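Side-chain contacts in endo-beta-mannanase (PDB 7BOB), which hydrolyses beta-1,4-mannosidic linkages, probably releasing mannose from chain ends, as a homotrimeric exo-acting glycoside hydrolase of family 5: residues 32-37 / 63-68; 443-448 / 461-466; 197-202 / 229-234. All coordinates share one frame; numbering follows the deposited sequence.

Contact 1: 32-37 / 63-68; sequences EMWQAW and WPDFEP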
loop_
_atom_site.group_PDB
_atom_site.type_symbol
_atom_site.label_atom_id
_atom_site.label_comp_id
_atom_site.label_asym_id
_atom_site.label_seq_id
_atom_site.Cartn_x
_atom_site.Cartn_y
_atom_site.Cartn_z
ATOM N N GLU A 32 -10.726 32.157 13.040
ATOM C CA GLU A 32 -11.717 32.432 14.075
ATOM C C GLU A 32 -12.470 33.743 13.831
ATOM O O GLU A 32 -13.101 34.252 14.760
ATOM C CB GLU A 32 -11.051 32.453 15.464
ATOM C CG GLU A 32 -10.412 31.089 15.905
ATOM C CD GLU A 32 -11.411 29.924 15.840
ATOM O OE1 GLU A 32 -12.541 30.113 16.335
ATOM O OE2 GLU A 32 -11.080 28.824 15.299
ATOM N N MET A 33 -12.430 34.275 12.600
ATOM C CA MET A 33 -12.954 35.614 12.308
ATOM C C MET A 33 -14.395 35.801 12.774
ATOM O O MET A 33 -14.734 36.841 13.344
ATOM C CB MET A 33 -12.872 35.895 10.810
ATOM C CG MET A 33 -13.515 37.209 10.410
ATOM S SD MET A 33 -13.536 37.461 8.617
ATOM C CE MET A 33 -14.706 36.187 8.125
ATOM N N TRP A 34 -15.267 34.829 12.500
ATOM C CA TRP A 34 -16.674 34.980 12.840
ATOM C C TRP A 34 -16.889 35.064 14.344
ATOM O O TRP A 34 -17.821 35.751 14.797
ATOM C CB TRP A 34 -17.486 33.836 12.243
ATOM C CG TRP A 34 -17.411 33.829 10.746
ATOM C CD1 TRP A 34 -16.744 32.925 9.959
ATOM C CD2 TRP A 34 -18.004 34.783 9.847
ATOM N NE1 TRP A 34 -16.897 33.253 8.630
ATOM C CE2 TRP A 34 -17.665 34.386 8.532
ATOM C CE3 TRP A 34 -18.798 35.929 10.027
ATOM C CZ2 TRP A 34 -18.083 35.101 7.398
ATOM C CZ3 TRP A 34 -19.219 36.637 8.905
ATOM C CH2 TRP A 34 -18.861 36.221 7.604
ATOM N N GLN A 35 -16.037 34.397 15.131
ATOM C CA GLN A 35 -16.171 34.444 16.593
ATOM C C GLN A 35 -15.525 35.698 17.171
ATOM O O GLN A 35 -16.090 36.341 18.056
ATOM C CB GLN A 35 -15.531 33.203 17.227
ATOM C CG GLN A 35 -16.103 31.867 16.772
ATOM C CD GLN A 35 -17.528 31.646 17.287
ATOM O OE1 GLN A 35 -17.954 32.258 18.272
ATOM N NE2 GLN A 35 -18.251 30.735 16.638
ATOM N N ALA A 36 -14.335 36.063 16.686
ATOM C CA ALA A 36 -13.633 37.194 17.279
ATOM C C ALA A 36 -14.163 38.539 16.776
ATOM O O ALA A 36 -14.091 39.534 17.505
ATOM C CB ALA A 36 -12.131 37.071 17.006
ATOM N N TRP A 37 -14.703 38.575 15.548
ATOM C CA TRP A 37 -15.197 39.743 14.817
ATOM C C TRP A 37 -14.487 41.049 15.176
ATOM O O TRP A 37 -15.060 41.888 15.878
ATOM C CB TRP A 37 -16.704 39.903 15.036
ATOM C CG TRP A 37 -17.362 40.715 13.931
ATOM C CD1 TRP A 37 -18.034 41.897 14.066
ATOM C CD2 TRP A 37 -17.386 40.399 12.526
ATOM N NE1 TRP A 37 -18.489 42.328 12.836
ATOM C CE2 TRP A 37 -18.111 41.418 11.881
ATOM C CE3 TRP A 37 -16.893 39.338 11.763
ATOM C CZ2 TRP A 37 -18.331 41.418 10.501
ATOM C CZ3 TRP A 37 -17.112 39.335 10.395
ATOM C CH2 TRP A 37 -17.817 40.363 9.779
ATOM N N TRP A 63 -18.847 26.845 8.464
ATOM C CA TRP A 63 -20.089 26.156 8.820
ATOM C C TRP A 63 -20.306 25.972 10.319
ATOM O O TRP A 63 -21.412 26.274 10.790
ATOM C CB TRP A 63 -20.134 24.797 8.108
ATOM C CG TRP A 63 -21.483 24.156 8.062
ATOM C CD1 TRP A 63 -22.645 24.639 8.590
ATOM C CD2 TRP A 63 -21.814 22.906 7.436
ATOM N NE1 TRP A 63 -23.677 23.764 8.339
ATOM C CE2 TRP A 63 -23.191 22.693 7.633
ATOM C CE3 TRP A 63 -21.073 21.944 6.738
ATOM C CZ2 TRP A 63 -23.852 21.567 7.146
ATOM C CZ3 TRP A 63 -21.729 20.823 6.261
ATOM C CH2 TRP A 63 -23.111 20.648 6.469
ATOM N N PRO A 64 -19.346 25.466 11.112
ATOM C CA PRO A 64 -19.603 25.356 12.562
ATOM C C PRO A 64 -20.016 26.672 13.186
ATOM O O PRO A 64 -20.876 26.683 14.080
ATOM C CB PRO A 64 -18.265 24.874 13.129
ATOM C CG PRO A 64 -17.237 25.174 12.024
ATOM C CD PRO A 64 -18.003 24.962 10.762
ATOM N N ASP A 65 -19.433 27.788 12.733
ATOM C CA ASP A 65 -19.795 29.079 13.306
ATOM C C ASP A 65 -21.268 29.373 13.083
ATOM O O ASP A 65 -21.942 29.927 13.961
ATOM C CB ASP A 65 -18.940 30.191 12.686
ATOM C CG ASP A 65 -17.471 30.110 13.075
ATOM O OD1 ASP A 65 -17.150 29.830 14.245
ATOM O OD2 ASP A 65 -16.626 30.366 12.199
ATOM N N PHE A 66 -21.791 28.994 11.918
ATOM C CA PHE A 66 -23.114 29.442 11.496
ATOM C C PHE A 66 -24.224 28.452 11.844
ATOM O O PHE A 66 -25.390 28.855 11.914
ATOM C CB PHE A 66 -23.128 29.715 9.984
ATOM C CG PHE A 66 -22.498 31.033 9.584
ATOM C CD1 PHE A 66 -21.112 31.166 9.506
ATOM C CD2 PHE A 66 -23.297 32.151 9.285
ATOM C CE1 PHE A 66 -20.519 32.386 9.133
ATOM C CE2 PHE A 66 -22.712 33.373 8.914
ATOM C CZ PHE A 66 -21.325 33.496 8.843
ATOM N N GLU A 67 -23.906 27.178 12.062
ATOM C CA GLU A 67 -24.891 26.182 12.486
ATOM C C GLU A 67 -24.326 25.367 13.639
ATOM O O GLU A 67 -23.999 24.185 13.479
ATOM C CB GLU A 67 -25.299 25.273 11.327
ATOM C CG GLU A 67 -26.625 24.580 11.574
ATOM C CD GLU A 67 -27.020 23.649 10.460
ATOM O OE1 GLU A 67 -26.452 23.757 9.356
ATOM O OE2 GLU A 67 -27.898 22.797 10.693
ATOM N N PRO A 68 -24.189 25.977 14.822
ATOM C CA PRO A 68 -23.594 25.255 15.958
ATOM C C PRO A 68 -24.424 24.077 16.439
ATOM O O PRO A 68 -23.867 23.177 17.080
ATOM C CB PRO A 68 -23.483 26.333 17.043
ATOM C CG PRO A 68 -24.480 27.375 16.640
ATOM C CD PRO A 68 -24.475 27.382 15.149
#

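Contact 2: 443-448 / 461-466; sequences ERIIIT and HSWVEQ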
loop_
_atom_site.group_PDB
_atom_site.type_symbol
_atom_site.label_atom_id
_atom_site.label_comp_id
_atom_site.label_asym_id
_atom_site.label_seq_id
_atom_site.Cartn_x
_atom_site.Cartn_y
_atom_site.Cartn_z
ATOM N N GLU A 443 -3.004 20.931 -35.374
ATOM C CA GLU A 443 -2.232 20.291 -36.426
ATOM C C GLU A 443 -1.270 19.218 -35.920
ATOM O O GLU A 443 -0.943 18.295 -36.672
ATOM C CB GLU A 443 -1.450 21.340 -37.219
ATOM C CG GLU A 443 -1.056 20.856 -38.627
ATOM C CD GLU A 443 0.196 21.534 -39.168
ATOM O OE1 GLU A 443 1.197 20.819 -39.432
ATOM O OE2 GLU A 443 0.169 22.782 -39.336
ATOM N N ARG A 444 -0.805 19.315 -34.676
ATOM C CA ARG A 444 0.163 18.379 -34.123
ATOM C C ARG A 444 -0.301 17.922 -32.748
ATOM O O ARG A 444 -0.671 18.748 -31.896
ATOM C CB ARG A 444 1.549 19.018 -34.058
ATOM C CG ARG A 444 1.870 19.829 -35.317
ATOM C CD ARG A 444 3.347 19.962 -35.549
ATOM N NE ARG A 444 3.939 20.976 -34.686
ATOM C CZ ARG A 444 5.247 21.121 -34.510
ATOM N NH1 ARG A 444 6.093 20.316 -35.139
ATOM N NH2 ARG A 444 5.714 22.063 -33.706
ATOM N N ILE A 445 -0.295 16.600 -32.547
ATOM C CA ILE A 445 -0.800 15.965 -31.336
ATOM C C ILE A 445 0.274 15.033 -30.800
ATOM O O ILE A 445 0.805 14.197 -31.544
ATOM C CB ILE A 445 -2.105 15.185 -31.586
ATOM C CG1 ILE A 445 -3.282 16.154 -31.791
ATOM C CG2 ILE A 445 -2.385 14.261 -30.409
ATOM C CD1 ILE A 445 -4.594 15.467 -32.124
ATOM N N ILE A 446 0.594 15.178 -29.517
ATOM C CA ILE A 446 1.549 14.313 -28.843
ATOM C C ILE A 446 0.791 13.480 -27.824
ATOM O O ILE A 446 0.071 14.028 -26.977
ATOM C CB ILE A 446 2.672 15.110 -28.165
ATOM C CG1 ILE A 446 3.431 15.940 -29.192
ATOM C CG2 ILE A 446 3.647 14.154 -27.482
ATOM C CD1 ILE A 446 4.542 16.742 -28.570
ATOM N N ILE A 447 0.932 12.166 -27.917
ATOM C CA ILE A 447 0.360 11.253 -26.940
ATOM C C ILE A 447 1.487 10.811 -26.015
ATOM O O ILE A 447 2.469 10.194 -26.460
ATOM C CB ILE A 447 -0.322 10.059 -27.623
ATOM C CG1 ILE A 447 -1.425 10.538 -28.576
ATOM C CG2 ILE A 447 -0.839 9.091 -26.586
ATOM C CD1 ILE A 447 -2.150 9.406 -29.310
ATOM N N THR A 448 1.359 11.138 -24.733
ATOM C CA THR A 448 2.437 10.927 -23.763
ATOM C C THR A 448 2.268 9.603 -23.013
ATOM O O THR A 448 2.110 9.581 -21.797
ATOM C CB THR A 448 2.488 12.094 -22.780
ATOM O OG1 THR A 448 1.228 12.190 -22.080
ATOM C CG2 THR A 448 2.778 13.397 -23.525
ATOM N N HIS A 461 -7.031 8.022 -36.279
ATOM C CA HIS A 461 -6.734 7.630 -37.656
ATOM C C HIS A 461 -7.317 8.640 -38.643
ATOM O O HIS A 461 -6.601 9.208 -39.479
ATOM C CB HIS A 461 -7.280 6.218 -37.912
ATOM C CG HIS A 461 -7.106 5.736 -39.318
ATOM N ND1 HIS A 461 -6.006 5.011 -39.728
ATOM C CD2 HIS A 461 -7.895 5.871 -40.411
ATOM C CE1 HIS A 461 -6.123 4.726 -41.012
ATOM N NE2 HIS A 461 -7.262 5.235 -41.451
ATOM N N SER A 462 -8.616 8.905 -38.525
ATOM C CA SER A 462 -9.285 9.835 -39.423
ATOM C C SER A 462 -8.688 11.241 -39.325
ATOM O O SER A 462 -8.512 11.921 -40.344
ATOM C CB SER A 462 -10.780 9.840 -39.113
ATOM O OG SER A 462 -11.345 11.079 -39.472
ATOM N N TRP A 463 -8.372 11.693 -38.109
ATOM C CA TRP A 463 -7.646 12.951 -37.948
ATOM C C TRP A 463 -6.304 12.928 -38.684
ATOM O O TRP A 463 -5.952 13.890 -39.385
ATOM C CB TRP A 463 -7.435 13.247 -36.460
ATOM C CG TRP A 463 -6.657 14.511 -36.216
ATOM C CD1 TRP A 463 -7.138 15.778 -36.261
ATOM C CD2 TRP A 463 -5.260 14.626 -35.887
ATOM N NE1 TRP A 463 -6.139 16.682 -35.986
ATOM C CE2 TRP A 463 -4.976 16.003 -35.749
ATOM C CE3 TRP A 463 -4.231 13.697 -35.678
ATOM C CZ2 TRP A 463 -3.706 16.483 -35.424
ATOM C CZ3 TRP A 463 -2.959 14.174 -35.359
ATOM C CH2 TRP A 463 -2.710 15.557 -35.236
ATOM N N VAL A 464 -5.534 11.846 -38.538
ATOM C CA VAL A 464 -4.244 11.768 -39.228
ATOM C C VAL A 464 -4.452 11.741 -40.736
ATOM O O VAL A 464 -3.656 12.301 -41.497
ATOM C CB VAL A 464 -3.433 10.545 -38.747
ATOM C CG1 VAL A 464 -2.192 10.347 -39.621
ATOM C CG2 VAL A 464 -3.029 10.666 -37.264
ATOM N N GLU A 465 -5.524 11.091 -41.186
ATOM C CA GLU A 465 -5.783 10.975 -42.614
ATOM C C GLU A 465 -5.992 12.336 -43.270
ATOM O O GLU A 465 -5.592 12.539 -44.421
ATOM C CB GLU A 465 -6.995 10.084 -42.862
ATOM C CG GLU A 465 -6.635 8.790 -43.544
ATOM C CD GLU A 465 -7.858 7.984 -43.928
ATOM O OE1 GLU A 465 -7.679 6.960 -44.633
ATOM O OE2 GLU A 465 -8.988 8.385 -43.525
ATOM N N GLN A 466 -6.622 13.274 -42.561
ATOM C CA GLN A 466 -6.815 14.624 -43.065
ATOM C C GLN A 466 -5.607 15.521 -42.837
ATOM O O GLN A 466 -5.704 16.724 -43.085
ATOM C CB GLN A 466 -8.049 15.285 -42.429
ATOM C CG GLN A 466 -9.270 14.405 -42.282
ATOM C CD GLN A 466 -10.304 15.009 -41.314
ATOM O OE1 GLN A 466 -10.349 16.229 -41.116
ATOM N NE2 GLN A 466 -11.120 14.150 -40.690
#

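Contact 3: 197-202 / 229-234; sequences HQQVIA and PAQPGI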
loop_
_atom_site.group_PDB
_atom_site.type_symbol
_atom_site.label_atom_id
_atom_site.label_comp_id
_atom_site.label_asym_id
_atom_site.label_seq_id
_atom_site.Cartn_x
_atom_site.Cartn_y
_atom_site.Cartn_z
ATOM N N HIS A 197 -5.837 21.852 -7.769
ATOM C CA HIS A 197 -5.223 21.106 -8.861
ATOM C C HIS A 197 -5.391 19.595 -8.721
ATOM O O HIS A 197 -5.100 18.868 -9.677
ATOM C CB HIS A 197 -3.744 21.496 -8.990
ATOM C CG HIS A 197 -2.890 21.064 -7.836
ATOM N ND1 HIS A 197 -3.198 21.361 -6.523
ATOM C CD2 HIS A 197 -1.731 20.359 -7.801
ATOM C CE1 HIS A 197 -2.276 20.842 -5.728
ATOM N NE2 HIS A 197 -1.374 20.227 -6.477
ATOM N N GLN A 198 -5.898 19.102 -7.591
ATOM C CA GLN A 198 -6.159 17.672 -7.518
ATOM C C GLN A 198 -7.251 17.230 -8.476
ATOM O O GLN A 198 -7.373 16.026 -8.723
ATOM C CB GLN A 198 -6.487 17.270 -6.090
ATOM C CG GLN A 198 -5.373 17.674 -5.164
ATOM C CD GLN A 198 -5.232 16.752 -4.025
ATOM O OE1 GLN A 198 -5.015 15.565 -4.217
ATOM N NE2 GLN A 198 -5.403 17.271 -2.807
ATOM N N GLN A 199 -8.014 18.166 -9.048
ATOM C CA GLN A 199 -8.857 17.818 -10.183
ATOM C C GLN A 199 -8.042 17.192 -11.307
ATOM O O GLN A 199 -8.563 16.346 -12.047
ATOM C CB GLN A 199 -9.573 19.054 -10.731
ATOM C CG GLN A 199 -10.512 19.756 -9.777
ATOM C CD GLN A 199 -11.014 21.061 -10.371
ATOM O OE1 GLN A 199 -12.019 21.083 -11.084
ATOM N NE2 GLN A 199 -10.287 22.139 -10.122
ATOM N N VAL A 200 -6.782 17.615 -11.470
ATOM C CA VAL A 200 -5.921 17.136 -12.554
ATOM C C VAL A 200 -5.061 15.951 -12.118
ATOM O O VAL A 200 -4.919 14.972 -12.853
ATOM C CB VAL A 200 -5.027 18.281 -13.074
ATOM C CG1 VAL A 200 -4.137 17.770 -14.199
ATOM C CG2 VAL A 200 -5.872 19.466 -13.557
ATOM N N ILE A 201 -4.449 16.031 -10.932
ATOM C CA ILE A 201 -3.419 15.078 -10.536
ATOM C C ILE A 201 -3.939 13.916 -9.680
ATOM O O ILE A 201 -3.160 12.998 -9.381
ATOM C CB ILE A 201 -2.267 15.795 -9.799
ATOM C CG1 ILE A 201 -2.746 16.295 -8.427
ATOM C CG2 ILE A 201 -1.679 16.961 -10.679
ATOM C CD1 ILE A 201 -1.626 16.551 -7.440
ATOM N N ALA A 202 -5.208 13.930 -9.248
ATOM C CA ALA A 202 -5.773 12.779 -8.533
ATOM C C ALA A 202 -7.185 12.494 -9.031
ATOM O O ALA A 202 -7.744 13.239 -9.843
ATOM C CB ALA A 202 -5.764 12.997 -7.013
ATOM N N PRO A 229 -20.140 18.828 -17.179
ATOM C CA PRO A 229 -21.221 18.015 -16.580
ATOM C C PRO A 229 -20.784 17.078 -15.451
ATOM O O PRO A 229 -21.648 16.627 -14.683
ATOM C CB PRO A 229 -21.760 17.214 -17.774
ATOM C CG PRO A 229 -21.271 17.957 -18.998
ATOM C CD PRO A 229 -19.959 18.556 -18.614
ATOM N N ALA A 230 -19.491 16.767 -15.322
ATOM C CA ALA A 230 -19.044 15.963 -14.193
ATOM C C ALA A 230 -19.118 16.732 -12.894
ATOM O O ALA A 230 -19.037 16.123 -11.823
ATOM C CB ALA A 230 -17.614 15.466 -14.404
ATOM N N GLN A 231 -19.272 18.057 -12.974
ATOM C CA GLN A 231 -19.521 18.924 -11.825
ATOM C C GLN A 231 -20.856 19.619 -12.082
ATOM O O GLN A 231 -20.903 20.785 -12.511
ATOM C CB GLN A 231 -18.375 19.915 -11.624
ATOM C CG GLN A 231 -17.066 19.250 -11.163
ATOM C CD GLN A 231 -15.905 20.228 -11.089
ATOM O OE1 GLN A 231 -16.081 21.385 -10.728
ATOM N NE2 GLN A 231 -14.720 19.774 -11.455
ATOM N N PRO A 232 -21.964 18.928 -11.837
ATOM C CA PRO A 232 -23.269 19.468 -12.227
ATOM C C PRO A 232 -23.591 20.742 -11.467
ATOM O O PRO A 232 -23.339 20.857 -10.265
ATOM C CB PRO A 232 -24.238 18.342 -11.866
ATOM C CG PRO A 232 -23.538 17.618 -10.749
ATOM C CD PRO A 232 -22.090 17.639 -11.140
ATOM N N GLY A 233 -24.139 21.711 -12.189
ATOM C CA GLY A 233 -24.524 22.954 -11.558
ATOM C C GLY A 233 -23.405 23.940 -11.310
ATOM O O GLY A 233 -23.658 24.976 -10.689
ATOM N N ILE A 234 -22.184 23.669 -11.780
ATOM C CA ILE A 234 -21.039 24.549 -11.554
ATOM C C ILE A 234 -20.805 25.379 -12.813
ATOM O O ILE A 234 -20.564 24.824 -13.891
ATOM C CB ILE A 234 -19.782 23.745 -11.186
ATOM C CG1 ILE A 234 -19.998 23.007 -9.855
ATOM C CG2 ILE A 234 -18.571 24.672 -11.120
ATOM C CD1 ILE A 234 -20.078 23.936 -8.682
HETATM O O HOH W 1 -13.803 23.070 -10.855
#

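Contact 1: 32-37 / 63-68
F66 drives the edge of its ring into the middle of the W34 indole, a T-shaped (edge-to-face) stack with the ring planes 77° apart. The centroid of the F66 ring is 4.8 Å from that of the six-membered ring of W34, and F66 CE1 approaches W34 CE2 to 3.5 Å. M33 CE lies across the opposite face of the indole, offset toward the rim. At the indole edge D65 enters: its OD2 sits 3.4 Å from W34 CD1. The other carboxylate oxygen serves Q35, whose NE2 donates to D65 OD1 over 2.8 Å in a nearly straight bond (166°), reaching that oxygen on the anti side and well out of the carboxylate plane. Q35 can do this because its chain bends at chi2 (-69°), which brings the amide round to the acid. One step further out, R62 makes salt bridges with D65 OD2 and with E32 OE2, so a single guanidinium joins D65, in helix 63-66, to E32, the residue just before helix 33-36. W34 NE1 is tied to the carbonyl of F60, and M77 of helix 75-89 packs on W34, Q35 and F66. Replacing W34 by an alanine would probably leave the F66 edge facing a gap and the F60 carbonyl without its indole donor. Both helical turns belong to loops that follow strands of the (beta/alpha)8 barrel, after 20-23 and directly after 56-62. The chemistry is thus two-layered: an aromatic pair inside, and beside it a carboxylate whose charge is likely to be offset in part by R62, shared with E32, while Q35 grips the other oxygen.

Contact 2: 443-448 / 461-466
The six-membered ring of W463 carries I445 on one face. I445 CD1 stands 3.5 Å from the centroid of that ring, only 9° off its normal, which makes a clean CH-pi contact. The rest of the branch follows it across the same face toward the rim, with I445 CG1 3.5 Å from W463 CH2 and I445 CB 3.7 Å from that same atom. At the ring edge, close to its plane, lies the backbone N of R444, 4.1 Å from W463 CZ2. The carbonyl O of E443 comes in obliquely, 3.5 Å from W463 CZ2. Two choices of torsion set this up. W463 holds CG anti to its own backbone nitrogen (chi1 178°), which throws the indole out from the helix toward the strand; I445 keeps CG1 beside its backbone N and then runs straight on to CD1, laying the methyl over the ring. The indole nitrogen is anchored too, though weakly, by a hydrogen bond from W463 NE1 to the carbonyl of V442, just before the strand. L436, from the loop upstream, adds another side chain against the indole. All this lies inside a beta-alpha-beta unit: strand 444-448, helix 454-465 and strand 469-473. I445 and I447 both lean on L470 of the next strand, so W463 sets the helix against I445, whose neighbours on that face include L470 of the adjacent parallel strand. The alternate residues point to the other side of the sheet, where I446 meets L420 and T448 meets R412, L413 and A416, all of helix 406-422. The sheet is therefore sandwiched between these helices.

Contact 3: 197-202 / 229-234
Q199 and Q231 make this contact by themselves, joined through their terminal amides. Q231 NE2 donates to Q199 OE1 over 3.0 Å, with an N-H...O angle of 160°. The acceptor lies near the amide plane of Q231, whereas the donor approaches Q199 tilted somewhat from its carbonyl plane, at a C=O...N angle of 142°. The two amide planes are turned 51° against each other, and the side chains meet at about a right angle. Each glutamine runs out extended beyond CG, which lets the pair span backbones whose CA atoms stay far apart. A water closes the arrangement: it gives one hydrogen to Q199 OE1 at 2.7 Å and the other to Q231 OE1 at 2.8 Å. Q199 OE1 is thus gripped twice, by an amide and by the water. Backbone carbonyls bonded directly to the two NE2 atoms probably settle which way round each amide sits. Q199 NE2 donates to the carbonyls of D196 and T238, and Q231 NE2 also donates to that of R207. Q231 opens a type II turn that closes with I234 N bonded to Q231 O at 3.2 Å, with G233 in its third position, and P232 and I234 rest on helix 168-183. In the barrel, residues 197-202 follow strand 191-192 and residues 229-234 lead toward strand 237-241, so the bond ties the two ends of one long connection. Chemically this is a buried, uncharged polar knot: the two amides share one bond, and backbone carbonyls and one shared water provide the rest, which would probably hold both against flipping.

Along the chain the order is contact 1, contact 3, contact 2. The centres of contacts 1 and 2 are about 54 Å apart, on opposite sides of the chain's centre, and contact 3 lies between them, its centre about 28 Å from that of contact 1 and 26 Å from that of contact 2. Contacts 1 and 3 belong to the same eight-stranded parallel barrel, one beside strands 20-23 and 56-62, the other between strands 191-192 and 237-241. Contact 2 holds a helix onto the separate seven-stranded mixed sheet of the C-terminal domain. None of them touches another subunit, so each secures the fold within one chain of the trimer.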